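Local coordinates for putative endonuclease/exonuclease/phosphatase family protein (Bacteroides thetaiotaomicron, PDB 3MPR) that probably acts as a metal-dependent nuclease of the endonuclease/exonuclease/phosphatase family, built on the DNase I-like fold, at residues Ala155-Gln159 with Asp189-Ser193; Leu210-Phe214 with Thr223-Asp228. All blocks are in the same frame, centred on the assembly; numbering follows the deposited sequence.

Interaction 1. Residues Ala155-Gln159 with Asp189-Ser193; sequences AFLVQ and DAFVS
Ala155 presses its methyl group against both Ala190 and Phe191, where two helices come close enough for small residues to touch. The CB atoms of Ala155 and Ala190 are 3.5 Å apart, and the helices approach to 6.0 Å between the CA atoms of this same pair, a closeness that two bare methyls allow. The same Ala155 CB sits over one face of the Phe191 ring, 3.6 Å from its centroid and 19° off the ring normal, displaced toward the rim: a CH-pi contact. Phe191 CZ also comes within 3.5 Å of Ala155 CA, so the ring lies close against the backbone of the first helix as well as the methyl. Its CG stands anti to the carbonyl carbon (chi1 -68°), which carries the ring back across to the other helix although the CB itself does not head there. Val158 CB meets the same ring near its plane, at the edge, 4.4 Å from CE1. Phe156 closes the outer side of the contact, its ring set obliquely to the Ala190 methyl with CE2 3.9 Å from that CB. The extended chain of Gln159 brings its amide end beside the carbonyl of Ala190.

Beyond the contact, the Phe191 ring stacks with that of Phe231, meets Phe179 at a steep angle, and touches Met143 and Leu197. Val158 packs on Phe101 of strand 93-102 and Phe191 on Phe231 of strand 228-232, which place helices 148-164 and 186-192 respectively against the six-stranded sheet.

Interaction 2. Residues Leu210-Phe214 with Thr223-Asp228; sequences LNGTF and TESRID
The hydroxyl of Thr213 both accepts and donates across this contact. OG1 takes the N-H of Ile227 at 3.0 Å (156°) and gives its own proton to Asp228 OD1, although the position of that carboxylate oxygen is less certain. A chi1 of 68° sets OG1 between the backbone N and the carbonyl carbon, facing both partners. A valine here would probably leave the Ile227 N-H without this acceptor and take one donor from the Asp228 carboxylate.

Two weak backbone bonds join the segments, Gly212 N to Thr223 O at 3.0 Å and Thr213 N to Ser225 O at 3.5 Å, and the side-chain oxygen OD1 of Asn211 weakly accepts from Thr223 N. Gly212 CA lies 3.3 Å from Ser225 O in a CA-H...O contact. A water bridges Phe214 N (2.9 Å) and Ser225 O (2.7 Å). Thr223 OG1 accepts from Ser225 N in an ST turn.

Apolar contact is limited, with Ile227 CD1 3.9 Å from Phe214 CB.

Asn211 ND2 binds Ser221 O, Ser225 OG binds Asp182, and Arg226 forms a salt bridge with Asp199. Phe214 meets His280 edge-to-face, and its side chain is about 7 Å from that of Glu51, a magnesium ligand in another structure of this protein, though no magnesium is bound to this chain. The whole contact lies in the loop between strands 206-208 and 228-232.

Overall arrangement
From the N terminus, the chain passes strand 135-142 and enters helix 148-164, the helix of a beta-alpha-beta crossover to the adjacent parallel strand 173-178. Interaction 1 closes the loop that contains this strand by bringing helix 186-192 back against helix 148-164. Interaction 2 opens later and closes a much shorter loop, on the passage from strand 206-208 of the seven-stranded sheet to strand 228-232 of the six-stranded one. The two are in series, neither nested nor crossed. Their centres are 20 Å apart and their nearest atoms about 8 Å, yet Phe179 serves both, meeting Phe191 in one and the backbone of Ile227 in the other.

Interaction 1. Residues Ala155-Gln159 with Asp189-Ser193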
ATOM      1  N   ALA A 155      -7.723 -23.750  18.133  1.00 10.07           N
ATOM      2  CA  ALA A 155      -6.568 -22.937  18.482  1.00 13.98           C
ATOM      3  C   ALA A 155      -5.489 -23.787  19.132  1.00 15.90           C
ATOM      4  O   ALA A 155      -4.300 -23.667  18.804  1.00 13.17           O
ATOM      5  CB  ALA A 155      -6.975 -21.781  19.385  1.00 16.55           C
ATOM      6  N   PHE A 156      -5.898 -24.672  20.037  1.00 14.91           N
ATOM      7  CA  PHE A 156      -4.924 -25.519  20.726  1.00 15.10           C
ATOM      8  C   PHE A 156      -4.368 -26.653  19.865  1.00 11.61           C
ATOM      9  O   PHE A 156      -3.214 -27.034  20.009  1.00 11.31           O
ATOM     10  CB  PHE A 156      -5.489 -26.020  22.059  1.00 21.74           C
ATOM     11  CG  PHE A 156      -5.656 -24.923  23.067  1.00 21.08           C
ATOM     12  CD1 PHE A 156      -4.543 -24.308  23.617  1.00 19.71           C
ATOM     13  CD2 PHE A 156      -6.914 -24.473  23.424  1.00 20.48           C
ATOM     14  CE1 PHE A 156      -4.684 -23.281  24.526  1.00 17.28           C
ATOM     15  CE2 PHE A 156      -7.062 -23.441  24.331  1.00 20.45           C
ATOM     16  CZ  PHE A 156      -5.949 -22.849  24.884  1.00 20.75           C
ATOM     17  N   LEU A 157      -5.178 -27.166  18.946  1.00 12.08           N
ATOM     18  CA  LEU A 157      -4.700 -28.168  17.995  1.00 13.96           C
ATOM     19  C   LEU A 157      -3.637 -27.558  17.083  1.00 11.18           C
ATOM     20  O   LEU A 157      -2.617 -28.175  16.779  1.00  9.15           O
ATOM     21  CB  LEU A 157      -5.859 -28.700  17.160  1.00 13.90           C
ATOM     22  CG  LEU A 157      -5.506 -29.483  15.892  1.00 14.57           C
ATOM     23  CD1 LEU A 157      -4.699 -30.739  16.219  1.00 20.20           C
ATOM     24  CD2 LEU A 157      -6.779 -29.842  15.119  1.00 13.43           C
ATOM     25  N   VAL A 158      -3.870 -26.327  16.648  1.00  9.74           N
ATOM     26  CA  VAL A 158      -2.875 -25.668  15.819  1.00  9.16           C
ATOM     27  C   VAL A 158      -1.562 -25.510  16.579  1.00 11.60           C
ATOM     28  O   VAL A 158      -0.489 -25.788  16.045  1.00 11.34           O
ATOM     29  CB  VAL A 158      -3.392 -24.330  15.247  1.00 10.12           C
ATOM     30  CG1 VAL A 158      -2.247 -23.535  14.653  1.00  9.86           C
ATOM     31  CG2 VAL A 158      -4.459 -24.605  14.194  1.00 10.22           C
ATOM     32  N   GLN A 159      -1.643 -25.101  17.841  1.00  8.96           N
ATOM     33  CA  GLN A 159      -0.437 -24.962  18.640  1.00  9.16           C
ATOM     34  C   GLN A 159       0.263 -26.326  18.851  1.00 11.13           C
ATOM     35  O   GLN A 159       1.476 -26.402  18.877  1.00 10.78           O
ATOM     36  CB  GLN A 159      -0.758 -24.260  19.958  1.00 10.84           C
ATOM     37  CG  GLN A 159      -1.185 -22.806  19.745  1.00 12.63           C
ATOM     38  CD  GLN A 159      -1.848 -22.190  20.958  1.00 19.55           C
ATOM     39  OE1 GLN A 159      -3.017 -21.799  20.911  1.00 19.67           O
ATOM     40  NE2 GLN A 159      -1.099 -22.077  22.044  1.00 13.13           N
ATOM     41  N   ASP A 189      -7.991 -15.247  22.447  1.00 10.86           N
ATOM     42  CA  ASP A 189      -7.200 -15.387  23.662  1.00 14.40           C
ATOM     43  C   ASP A 189      -6.448 -16.705  23.649  1.00 10.90           C
ATOM     44  O   ASP A 189      -5.352 -16.803  24.187  1.00 12.83           O
ATOM     45  CB  ASP A 189      -8.088 -15.364  24.918  1.00 20.88           C
ATOM     46  CG  ASP A 189      -8.883 -14.081  25.067  1.00 30.93           C
ATOM     47  OD1 ASP A 189      -8.533 -13.063  24.431  1.00 31.59           O
ATOM     48  OD2 ASP A 189      -9.866 -14.094  25.841  1.00 35.74           O
ATOM     49  N   ALA A 190      -7.049 -17.727  23.051  1.00 12.15           N
ATOM     50  CA  ALA A 190      -6.430 -19.052  23.060  1.00 16.26           C
ATOM     51  C   ALA A 190      -5.052 -19.053  22.386  1.00 15.43           C
ATOM     52  O   ALA A 190      -4.146 -19.785  22.805  1.00 10.42           O
ATOM     53  CB  ALA A 190      -7.356 -20.089  22.447  1.00 13.87           C
ATOM     54  N   PHE A 191      -4.874 -18.211  21.368  1.00 11.31           N
ATOM     55  CA  PHE A 191      -3.581 -18.126  20.692  1.00  9.11           C
ATOM     56  C   PHE A 191      -2.529 -17.331  21.457  1.00 14.57           C
ATOM     57  O   PHE A 191      -1.340 -17.664  21.409  1.00 12.78           O
ATOM     58  CB  PHE A 191      -3.737 -17.545  19.273  1.00 10.46           C
ATOM     59  CG  PHE A 191      -4.471 -18.459  18.318  1.00 11.80           C
ATOM     60  CD1 PHE A 191      -3.843 -19.574  17.791  1.00 12.02           C
ATOM     61  CD2 PHE A 191      -5.779 -18.198  17.951  1.00 14.80           C
ATOM     62  CE1 PHE A 191      -4.504 -20.426  16.917  1.00 16.04           C
ATOM     63  CE2 PHE A 191      -6.453 -19.044  17.074  1.00 14.39           C
ATOM     64  CZ  PHE A 191      -5.815 -20.157  16.557  1.00 16.37           C
ATOM     65  N   VAL A 192      -2.949 -16.272  22.144  1.00 12.51           N
ATOM     66  CA  VAL A 192      -1.990 -15.288  22.640  1.00 12.42           C
ATOM     67  C   VAL A 192      -1.797 -15.199  24.150  1.00 16.18           C
ATOM     68  O   VAL A 192      -0.804 -14.629  24.602  1.00 16.45           O
ATOM     69  CB  VAL A 192      -2.343 -13.858  22.166  1.00 14.21           C
ATOM     70  CG1 VAL A 192      -2.280 -13.754  20.651  1.00 15.15           C
ATOM     71  CG2 VAL A 192      -3.716 -13.437  22.697  1.00 14.94           C
ATOM     72  N   SER A 193      -2.747 -15.716  24.924  1.00 18.13           N
ATOM     73  CA  SER A 193      -2.755 -15.471  26.369  1.00 18.95           C
ATOM     74  C   SER A 193      -1.538 -16.015  27.102  1.00 19.06           C
ATOM     75  O   SER A 193      -1.181 -15.499  28.156  1.00 18.32           O
ATOM     76  CB  SER A 193      -4.020 -16.034  27.021  1.00 19.89           C
ATOM     77  OG  SER A 193      -3.928 -17.448  27.119  1.00 24.80           O
TER

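Interaction 2. Residues Leu210-Phe214 with Thr223-Asp228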
ATOM      1  N   LEU A 210      -6.578   1.733   9.154  1.00  7.10           N
ATOM      2  CA  LEU A 210      -7.650   2.689   8.911  1.00  7.81           C
ATOM      3  C   LEU A 210      -8.989   2.002   8.967  1.00  9.09           C
ATOM      4  O   LEU A 210     -10.024   2.646   8.832  1.00 10.48           O
ATOM      5  CB  LEU A 210      -7.472   3.359   7.551  1.00  9.49           C
ATOM      6  CG  LEU A 210      -6.140   4.105   7.402  1.00  9.41           C
ATOM      7  CD1 LEU A 210      -6.033   4.657   5.991  1.00 11.84           C
ATOM      8  CD2 LEU A 210      -6.057   5.211   8.421  1.00  9.53           C
ATOM      9  N   ASN A 211      -8.960   0.688   9.170  1.00  7.71           N
ATOM     10  CA  ASN A 211     -10.179  -0.094   9.264  1.00 10.80           C
ATOM     11  C   ASN A 211      -9.867  -1.442   9.909  1.00 10.85           C
ATOM     12  O   ASN A 211      -8.694  -1.817  10.054  1.00 10.35           O
ATOM     13  CB  ASN A 211     -10.779  -0.310   7.871  1.00  6.34           C
ATOM     14  CG  ASN A 211     -12.298  -0.208   7.863  1.00 12.50           C
ATOM     15  OD1 ASN A 211     -12.964  -0.779   8.720  1.00 12.15           O
ATOM     16  ND2 ASN A 211     -12.850   0.537   6.895  1.00 11.29           N
ATOM     17  N   GLY A 212     -10.919  -2.153  10.300  1.00 10.65           N
ATOM     18  CA  GLY A 212     -10.814  -3.556  10.666  1.00  7.33           C
ATOM     19  C   GLY A 212     -10.750  -4.382   9.396  1.00 10.05           C
ATOM     20  O   GLY A 212     -10.524  -3.840   8.313  1.00  9.94           O
ATOM     21  N   THR A 213     -10.969  -5.691   9.499  1.00  9.12           N
ATOM     22  CA  THR A 213     -10.646  -6.545   8.367  1.00 10.00           C
ATOM     23  C   THR A 213     -11.828  -7.036   7.531  1.00 10.38           C
ATOM     24  O   THR A 213     -11.643  -7.390   6.371  1.00 12.09           O
ATOM     25  CB  THR A 213      -9.765  -7.734   8.786  1.00 10.34           C
ATOM     26  OG1 THR A 213     -10.518  -8.620   9.625  1.00 12.36           O
ATOM     27  CG2 THR A 213      -8.535  -7.222   9.536  1.00  9.37           C
ATOM     28  N   PHE A 214     -13.033  -7.052   8.092  1.00  9.91           N
ATOM     29  CA  PHE A 214     -14.213  -7.402   7.291  1.00  7.72           C
ATOM     30  C   PHE A 214     -14.909  -6.151   6.754  1.00 11.79           C
ATOM     31  O   PHE A 214     -15.087  -5.177   7.488  1.00 10.76           O
ATOM     32  CB  PHE A 214     -15.192  -8.239   8.129  1.00  7.53           C
ATOM     33  CG  PHE A 214     -16.377  -8.775   7.339  1.00 10.35           C
ATOM     34  CD1 PHE A 214     -16.184  -9.577   6.228  1.00 11.21           C
ATOM     35  CD2 PHE A 214     -17.676  -8.488   7.735  1.00 15.70           C
ATOM     36  CE1 PHE A 214     -17.268 -10.070   5.506  1.00 11.15           C
ATOM     37  CE2 PHE A 214     -18.762  -8.980   7.025  1.00 14.94           C
ATOM     38  CZ  PHE A 214     -18.557  -9.765   5.912  1.00 12.59           C
ATOM     39  N   THR A 223     -15.248  -0.745  11.178  1.00 12.10           N
ATOM     40  CA  THR A 223     -15.298  -1.492  12.436  1.00 12.23           C
ATOM     41  C   THR A 223     -13.919  -1.538  13.062  1.00  9.51           C
ATOM     42  O   THR A 223     -12.903  -1.422  12.358  1.00 10.84           O
ATOM     43  CB  THR A 223     -15.799  -2.932  12.229  1.00 17.34           C
ATOM     44  OG1 THR A 223     -15.906  -3.584  13.501  1.00 19.88           O
ATOM     45  CG2 THR A 223     -14.825  -3.713  11.351  1.00 14.39           C
ATOM     46  N   GLU A 224     -13.873  -1.678  14.389  1.00  7.26           N
ATOM     47  CA  GLU A 224     -12.618  -1.968  15.067  1.00  9.48           C
ATOM     48  C   GLU A 224     -12.432  -3.472  15.270  1.00  9.53           C
ATOM     49  O   GLU A 224     -11.433  -3.906  15.844  1.00 12.94           O
ATOM     50  CB  GLU A 224     -12.534  -1.238  16.413  1.00 20.44           C
ATOM     51  CG  GLU A 224     -12.410   0.275  16.275  1.00 30.50           C
ATOM     52  CD  GLU A 224     -12.210   0.971  17.612  1.00 40.84           C
ATOM     53  OE1 GLU A 224     -13.179   1.039  18.396  1.00 43.02           O
ATOM     54  OE2 GLU A 224     -11.082   1.445  17.879  1.00 43.39           O
ATOM     55  N   SER A 225     -13.394  -4.269  14.820  1.00 11.26           N
ATOM     56  CA  SER A 225     -13.239  -5.726  14.899  1.00 11.69           C
ATOM     57  C   SER A 225     -12.195  -6.191  13.889  1.00 12.12           C
ATOM     58  O   SER A 225     -12.212  -5.768  12.742  1.00 12.95           O
ATOM     59  CB  SER A 225     -14.563  -6.439  14.598  1.00 18.80           C
ATOM     60  OG  SER A 225     -15.491  -6.271  15.661  1.00 22.15           O
ATOM     61  N   ARG A 226     -11.297  -7.066  14.321  1.00 11.73           N
ATOM     62  CA  ARG A 226     -10.366  -7.731  13.422  1.00  9.50           C
ATOM     63  C   ARG A 226     -10.698  -9.225  13.483  1.00  9.78           C
ATOM     64  O   ARG A 226     -10.694  -9.830  14.565  1.00  9.99           O
ATOM     65  CB  ARG A 226      -8.917  -7.474  13.860  1.00 14.23           C
ATOM     66  CG  ARG A 226      -8.609  -5.986  14.151  1.00 13.08           C
ATOM     67  CD  ARG A 226      -7.135  -5.745  14.466  1.00  9.10           C
ATOM     68  NE  ARG A 226      -6.629  -6.604  15.529  1.00 12.83           N
ATOM     69  CZ  ARG A 226      -6.785  -6.375  16.831  1.00 16.00           C
ATOM     70  NH1 ARG A 226      -7.429  -5.296  17.254  1.00 18.06           N
ATOM     71  NH2 ARG A 226      -6.276  -7.222  17.712  1.00 10.60           N
ATOM     72  N   ILE A 227     -11.042  -9.818  12.342  1.00  6.26           N
ATOM     73  CA  ILE A 227     -11.323 -11.248  12.321  1.00  7.88           C
ATOM     74  C   ILE A 227     -10.301 -12.013  11.474  1.00 14.17           C
ATOM     75  O   ILE A 227     -10.242 -13.252  11.499  1.00 12.42           O
ATOM     76  CB  ILE A 227     -12.774 -11.547  11.883  1.00 13.24           C
ATOM     77  CG1 ILE A 227     -13.012 -11.166  10.421  1.00 13.16           C
ATOM     78  CG2 ILE A 227     -13.764 -10.845  12.822  1.00 10.73           C
ATOM     79  CD1 ILE A 227     -14.396 -11.567   9.912  1.00 15.14           C
ATOM     80  N   ASP A 228      -9.485 -11.265  10.739  1.00  7.66           N
ATOM     81  CA  ASP A 228      -8.380 -11.844   9.998  1.00  8.63           C
ATOM     82  C   ASP A 228      -7.121 -11.429  10.733  1.00 11.66           C
ATOM     83  O   ASP A 228      -6.907 -10.242  10.957  1.00 12.61           O
ATOM     84  CB  ASP A 228      -8.371 -11.285   8.572  1.00 11.10           C
ATOM     85  CG  ASP A 228      -9.686 -11.530   7.859  1.00 11.96           C
ATOM     86  OD1 ASP A 228     -10.540 -10.613   7.808  1.00 12.38           O
ATOM     87  OD2 ASP A 228      -9.878 -12.668   7.387  1.00 12.01           O
TER
HETATM   88  O   HOH W   1     -13.667  -7.174  10.927  1.00 15.09           O